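PDB 2X7I: mevalonate kinase from Staphylococcus aureus, which probably catalyses the ATP-dependent phosphorylation of mevalonate to 5-phosphomevalonate, an early step of isoprenoid biosynthesis, as a member of the GHMP kinase family. Local coordinates for residues 177-182 / 299-304; 95-100 / 187-192. All coordinates share one frame; numbering follows the deposited sequence.

Contact 1 (177-182 / 299-304); sequences VVIDTG and AHTWIE
Strands 177-180 and 300-304 run antiparallel, their axes 4.7 Å apart at closest approach and 164° between directions. Val-178 and Trp-302 form a hydrogen-bonded pair that exchanges two backbone bonds, and the N of Asp-180 donates almost straight to the O of His-300. At the end of the pairing Ala-299 and His-300 both face Asp-180 in a classic beta bulge, its O taking two weak bonds from their N atoms. With CG beside its own backbone N (chi1 -58°), the indole of Trp-302 reaches across strand 177-180. CE3 lies 3.7 Å from CG1 of Val-178, and the O of Val-178 meets the ring edge at CE3, 3.4 Å away, while CZ3 lies 3.9 Å from CB of Asp-180. Side by side with the Asp-180 carboxylate, the His-300 ring offers its edge: CD2 is 3.2 Å from OD1, the planes 34° apart. OD2 of Asp-180 accepts a hydrogen bond from the N of Gly-182 at 2.8 Å from above the carboxylate plane, an Asx turn, and also forms a salt bridge with Arg-99. On the other face, CG1 of Ile-179 lies 4.0 Å from CG2 of Thr-301, whose OG1 bonds to Glu-294. Helix 283-295 covers that face; on the Trp-302 side Phe-34 of strand 29-45 meets the indole edge-to-face, and strand 276-280 continues the sheet beyond 175-180.

Contact 2 (95-100 / 187-192); sequences LPPSRG and TRQAVH. Unlike the reference sequence in segment 187-192: His-192 (reference Glu).
Val-191 lays a methyl over the charged end of Arg-99: CG1 sits above the centre of the guanidinium, 4.1 Å from CZ. At the edge of the same group, NH1 donates to OE1 of Gln-189 at 3.2 Å, in the amide plane and on a lone pair, with guanidinium and amide turned 80° against each other. Bends at chi2 (-55°) and chi3 (-58°) shape the Arg-99 chain so that CD also comes within 3.5 Å of OE1 of Gln-189. Gln-189, likewise bent at chi2, passes its CG 3.5 Å from the O of Pro-97 and crosses the proline ring at about a right angle, its NE2 4.0 Å from CG of Pro-97. An inverse gamma turn centred on Ala-190 brings Gln-189 and Val-191 to bear on the one arginine. NE of Arg-99 also donates to the O of Gly-274, which together with the NH1 bond probably limits rotation of the group. Segment 95-100 opens the Pro-X-X-X-Gly-Leu-Gly-Ser-Ser sequence of GHMP kinases, the glycine-rich loop that wraps nucleotide phosphates in relatives. Here a citrate, probably from the crystallisation liquor, accepts hydrogen bonds from the N atoms of Ser-98 and Gly-100, consistent with an anion-binding site.

The contacts neighbour each other along the chain: segment 187-192 lies in the loop that follows strand 175-180 of contact 1. Contact 1 is mostly buried and rests on regular backbone pairing backed by apolar packing; contact 2 is only partly buried, joins two irregular loops, and depends on side chains, with a single hydrogen bond between its segments. Arg-99 connects them: its guanidinium bonds to Thr-181 and, weakly, to Gly-182, just past the strand end. The O of Gly-182 also accepts from the N of Ala-190, probably a hydrogen bond, at 2.9 Å. Arg-99 thus ties the glycine-rich loop, and Ala-190 the 187-192 loop, to the turn at the end of strand 175-180.

Contact 1 (177-182 / 299-304)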
loop_
_atom_site.group_PDB
_atom_site.type_symbol
_atom_site.label_atom_id
_atom_site.label_comp_id
_atom_site.label_asym_id
_atom_site.label_seq_id
_atom_site.Cartn_x
_atom_site.Cartn_y
_atom_site.Cartn_z
ATOM N N VAL A 177 -4.850 0.923 12.709
ATOM C CA VAL A 177 -5.213 2.225 12.143
ATOM C C VAL A 177 -4.039 2.740 11.323
ATOM O O VAL A 177 -2.923 2.822 11.819
ATOM C CB VAL A 177 -5.556 3.265 13.234
ATOM C CG1 VAL A 177 -5.876 4.616 12.604
ATOM C CG2 VAL A 177 -6.719 2.782 14.076
ATOM N N VAL A 178 -4.303 3.071 10.067
ATOM C CA VAL A 178 -3.302 3.597 9.161
ATOM C C VAL A 178 -3.549 5.089 9.022
ATOM O O VAL A 178 -4.639 5.502 8.652
ATOM C CB VAL A 178 -3.389 2.897 7.797
ATOM C CG1 VAL A 178 -2.413 3.506 6.800
ATOM C CG2 VAL A 178 -3.142 1.399 7.963
ATOM N N ILE A 179 -2.545 5.894 9.351
ATOM C CA ILE A 179 -2.663 7.348 9.309
ATOM C C ILE A 179 -1.715 7.957 8.272
ATOM O O ILE A 179 -0.541 7.627 8.231
ATOM C CB ILE A 179 -2.345 7.965 10.676
ATOM C CG1 ILE A 179 -3.340 7.477 11.732
ATOM C CG2 ILE A 179 -2.355 9.489 10.584
ATOM C CD1 ILE A 179 -2.842 7.608 13.163
ATOM N N ASP A 180 -2.255 8.845 7.442
ATOM C CA ASP A 180 -1.493 9.639 6.479
ATOM C C ASP A 180 -1.414 11.059 7.033
ATOM O O ASP A 180 -2.436 11.655 7.345
ATOM C CB ASP A 180 -2.216 9.601 5.119
ATOM C CG ASP A 180 -1.653 10.586 4.096
ATOM O OD1 ASP A 180 -2.305 10.777 3.046
ATOM O OD2 ASP A 180 -0.583 11.171 4.321
ATOM N N THR A 181 -0.204 11.594 7.173
ATOM C CA THR A 181 -0.014 12.938 7.735
ATOM C C THR A 181 -0.167 14.062 6.698
ATOM O O THR A 181 -0.148 15.232 7.059
ATOM C CB THR A 181 1.354 13.083 8.438
ATOM O OG1 THR A 181 2.403 13.062 7.464
ATOM C CG2 THR A 181 1.568 11.954 9.453
ATOM N N GLY A 182 -0.306 13.715 5.420
ATOM C CA GLY A 182 -0.648 14.698 4.398
ATOM C C GLY A 182 0.503 15.549 3.883
ATOM O O GLY A 182 1.677 15.212 4.056
ATOM N N ALA A 299 -4.440 13.880 8.276
ATOM C CA ALA A 299 -5.105 14.258 7.025
ATOM C C ALA A 299 -6.077 13.182 6.536
ATOM O O ALA A 299 -7.189 13.501 6.121
ATOM C CB ALA A 299 -4.076 14.593 5.940
ATOM N N HIS A 300 -5.660 11.921 6.588
ATOM C CA HIS A 300 -6.491 10.799 6.120
ATOM C C HIS A 300 -6.218 9.565 6.975
ATOM O O HIS A 300 -5.101 9.373 7.450
ATOM C CB HIS A 300 -6.210 10.464 4.646
ATOM C CG HIS A 300 -6.143 11.660 3.744
ATOM N ND1 HIS A 300 -7.264 12.267 3.220
ATOM C CD2 HIS A 300 -5.083 12.362 3.275
ATOM C CE1 HIS A 300 -6.898 13.291 2.466
ATOM N NE2 HIS A 300 -5.579 13.367 2.478
ATOM N N THR A 301 -7.239 8.739 7.173
ATOM C CA THR A 301 -7.100 7.522 7.969
ATOM C C THR A 301 -7.832 6.327 7.366
ATOM O O THR A 301 -8.736 6.491 6.563
ATOM C CB THR A 301 -7.592 7.729 9.421
ATOM O OG1 THR A 301 -8.962 8.148 9.410
ATOM C CG2 THR A 301 -6.731 8.779 10.139
ATOM N N TRP A 302 -7.396 5.127 7.743
ATOM C CA TRP A 302 -8.074 3.874 7.378
ATOM C C TRP A 302 -8.032 2.895 8.549
ATOM O O TRP A 302 -7.085 2.896 9.336
ATOM C CB TRP A 302 -7.390 3.193 6.187
ATOM C CG TRP A 302 -7.290 3.990 4.918
ATOM C CD1 TRP A 302 -8.124 3.931 3.850
ATOM C CD2 TRP A 302 -6.265 4.930 4.576
ATOM N NE1 TRP A 302 -7.693 4.786 2.858
ATOM C CE2 TRP A 302 -6.554 5.412 3.282
ATOM C CE3 TRP A 302 -5.137 5.417 5.242
ATOM C CZ2 TRP A 302 -5.756 6.357 2.639
ATOM C CZ3 TRP A 302 -4.343 6.351 4.602
ATOM C CH2 TRP A 302 -4.651 6.811 3.313
ATOM N N ILE A 303 -9.046 2.046 8.644
ATOM C CA ILE A 303 -9.054 0.976 9.619
ATOM C C ILE A 303 -8.896 -0.346 8.884
ATOM O O ILE A 303 -9.701 -0.682 8.017
ATOM C CB ILE A 303 -10.346 0.971 10.466
ATOM C CG1 ILE A 303 -10.412 2.223 11.348
ATOM C CG2 ILE A 303 -10.401 -0.279 11.334
ATOM C CD1 ILE A 303 -11.733 2.402 12.074
ATOM N N GLU A 304 -7.838 -1.075 9.227
ATOM C CA GLU A 304 -7.558 -2.380 8.652
ATOM C C GLU A 304 -7.853 -3.471 9.680
ATOM O O GLU A 304 -7.238 -3.505 10.751
ATOM C CB GLU A 304 -6.087 -2.441 8.230
ATOM C CG GLU A 304 -5.670 -3.715 7.477
ATOM C CD GLU A 304 -6.178 -3.772 6.043
ATOM O OE1 GLU A 304 -6.621 -2.729 5.507
ATOM O OE2 GLU A 304 -6.120 -4.870 5.446
#

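Contact 2 (95-100 / 187-192)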
loop_
_atom_site.group_PDB
_atom_site.type_symbol
_atom_site.label_atom_id
_atom_site.label_comp_id
_atom_site.label_asym_id
_atom_site.label_seq_id
_atom_site.Cartn_x
_atom_site.Cartn_y
_atom_site.Cartn_z
ATOM N N LEU A 95 -6.464 5.823 -2.434
ATOM C CA LEU A 95 -5.090 5.834 -1.926
ATOM C C LEU A 95 -4.355 7.121 -2.258
ATOM O O LEU A 95 -4.447 7.613 -3.373
ATOM C CB LEU A 95 -4.314 4.664 -2.523
ATOM C CG LEU A 95 -4.845 3.285 -2.150
ATOM C CD1 LEU A 95 -4.094 2.203 -2.906
ATOM C CD2 LEU A 95 -4.744 3.074 -0.663
ATOM N N PRO A 96 -3.624 7.681 -1.284
ATOM C CA PRO A 96 -2.828 8.869 -1.545
ATOM C C PRO A 96 -1.540 8.480 -2.256
ATOM O O PRO A 96 -1.081 7.339 -2.129
ATOM C CB PRO A 96 -2.525 9.391 -0.140
ATOM C CG PRO A 96 -2.447 8.187 0.678
ATOM C CD PRO A 96 -3.473 7.233 0.112
ATOM N N PRO A 97 -0.962 9.415 -3.012
ATOM C CA PRO A 97 0.291 9.115 -3.660
ATOM C C PRO A 97 1.489 9.201 -2.690
ATOM O O PRO A 97 1.483 10.025 -1.756
ATOM C CB PRO A 97 0.378 10.197 -4.728
ATOM C CG PRO A 97 -0.354 11.367 -4.115
ATOM C CD PRO A 97 -1.413 10.793 -3.262
ATOM N N SER A 98 2.473 8.328 -2.922
ATOM C CA SER A 98 3.817 8.421 -2.351
ATOM C C SER A 98 3.890 8.207 -0.836
ATOM O O SER A 98 4.816 8.701 -0.192
ATOM C CB SER A 98 4.468 9.762 -2.731
ATOM O OG SER A 98 4.495 9.917 -4.141
ATOM N N ARG A 99 2.933 7.465 -0.289
ATOM C CA ARG A 99 2.904 7.130 1.131
ATOM C C ARG A 99 3.257 5.658 1.385
ATOM O O ARG A 99 3.094 5.168 2.498
ATOM C CB ARG A 99 1.509 7.399 1.712
ATOM C CG ARG A 99 0.949 8.795 1.464
ATOM C CD ARG A 99 1.856 9.917 1.933
ATOM N NE ARG A 99 2.159 9.835 3.367
ATOM C CZ ARG A 99 2.470 10.870 4.150
ATOM N NH1 ARG A 99 2.507 12.105 3.676
ATOM N NH2 ARG A 99 2.732 10.659 5.432
ATOM N N GLY A 100 3.712 4.954 0.353
ATOM C CA GLY A 100 4.077 3.545 0.483
ATOM C C GLY A 100 2.889 2.597 0.496
ATOM O O GLY A 100 3.028 1.447 0.884
ATOM N N THR A 187 2.340 20.559 -2.018
ATOM C CA THR A 187 2.038 19.481 -2.974
ATOM C C THR A 187 2.843 18.205 -2.684
ATOM O O THR A 187 2.347 17.100 -2.916
ATOM C CB THR A 187 2.199 19.898 -4.461
ATOM O OG1 THR A 187 1.445 21.092 -4.713
ATOM C CG2 THR A 187 1.693 18.795 -5.385
ATOM N N ARG A 188 4.067 18.346 -2.173
ATOM C CA ARG A 188 4.880 17.177 -1.823
ATOM C C ARG A 188 4.572 16.690 -0.416
ATOM O O ARG A 188 4.278 17.475 0.488
ATOM C CB ARG A 188 6.378 17.465 -1.985
ATOM C CG ARG A 188 6.772 17.998 -3.369
ATOM C CD ARG A 188 5.921 17.395 -4.499
ATOM N NE ARG A 188 6.470 17.670 -5.828
ATOM C CZ ARG A 188 7.188 16.815 -6.559
ATOM N NH1 ARG A 188 7.474 15.588 -6.114
ATOM N NH2 ARG A 188 7.628 17.196 -7.755
ATOM N N GLN A 189 4.655 15.375 -0.253
ATOM C CA GLN A 189 4.177 14.691 0.941
ATOM C C GLN A 189 5.077 14.940 2.145
ATOM O O GLN A 189 6.294 15.075 2.006
ATOM C CB GLN A 189 4.080 13.186 0.669
ATOM C CG GLN A 189 3.093 12.801 -0.433
ATOM C CD GLN A 189 1.673 13.252 -0.144
ATOM O OE1 GLN A 189 1.211 13.200 0.995
ATOM N NE2 GLN A 189 0.973 13.697 -1.180
ATOM N N ALA A 190 4.472 14.991 3.329
ATOM C CA ALA A 190 5.217 15.175 4.570
ATOM C C ALA A 190 5.882 13.867 4.987
ATOM O O ALA A 190 5.476 13.235 5.962
ATOM C CB ALA A 190 4.301 15.688 5.673
ATOM N N VAL A 191 6.905 13.475 4.229
ATOM C CA VAL A 191 7.727 12.309 4.542
ATOM C C VAL A 191 9.126 12.777 4.927
ATOM O O VAL A 191 9.470 13.945 4.734
ATOM C CB VAL A 191 7.818 11.318 3.358
ATOM C CG1 VAL A 191 6.465 10.686 3.094
ATOM C CG2 VAL A 191 8.353 12.003 2.110
ATOM N N HIS A 192 9.924 11.857 5.466
ATOM C CA HIS A 192 11.235 12.185 6.024
ATOM C C HIS A 192 12.329 11.372 5.346
ATOM O O HIS A 192 13.136 11.914 4.594
ATOM C CB HIS A 192 11.237 11.927 7.534
ATOM C CG HIS A 192 9.966 12.339 8.216
ATOM N ND1 HIS A 192 9.037 11.430 8.676
ATOM C CD2 HIS A 192 9.461 13.565 8.497
ATOM C CE1 HIS A 192 8.021 12.076 9.221
ATOM N NE2 HIS A 192 8.253 13.374 9.124
#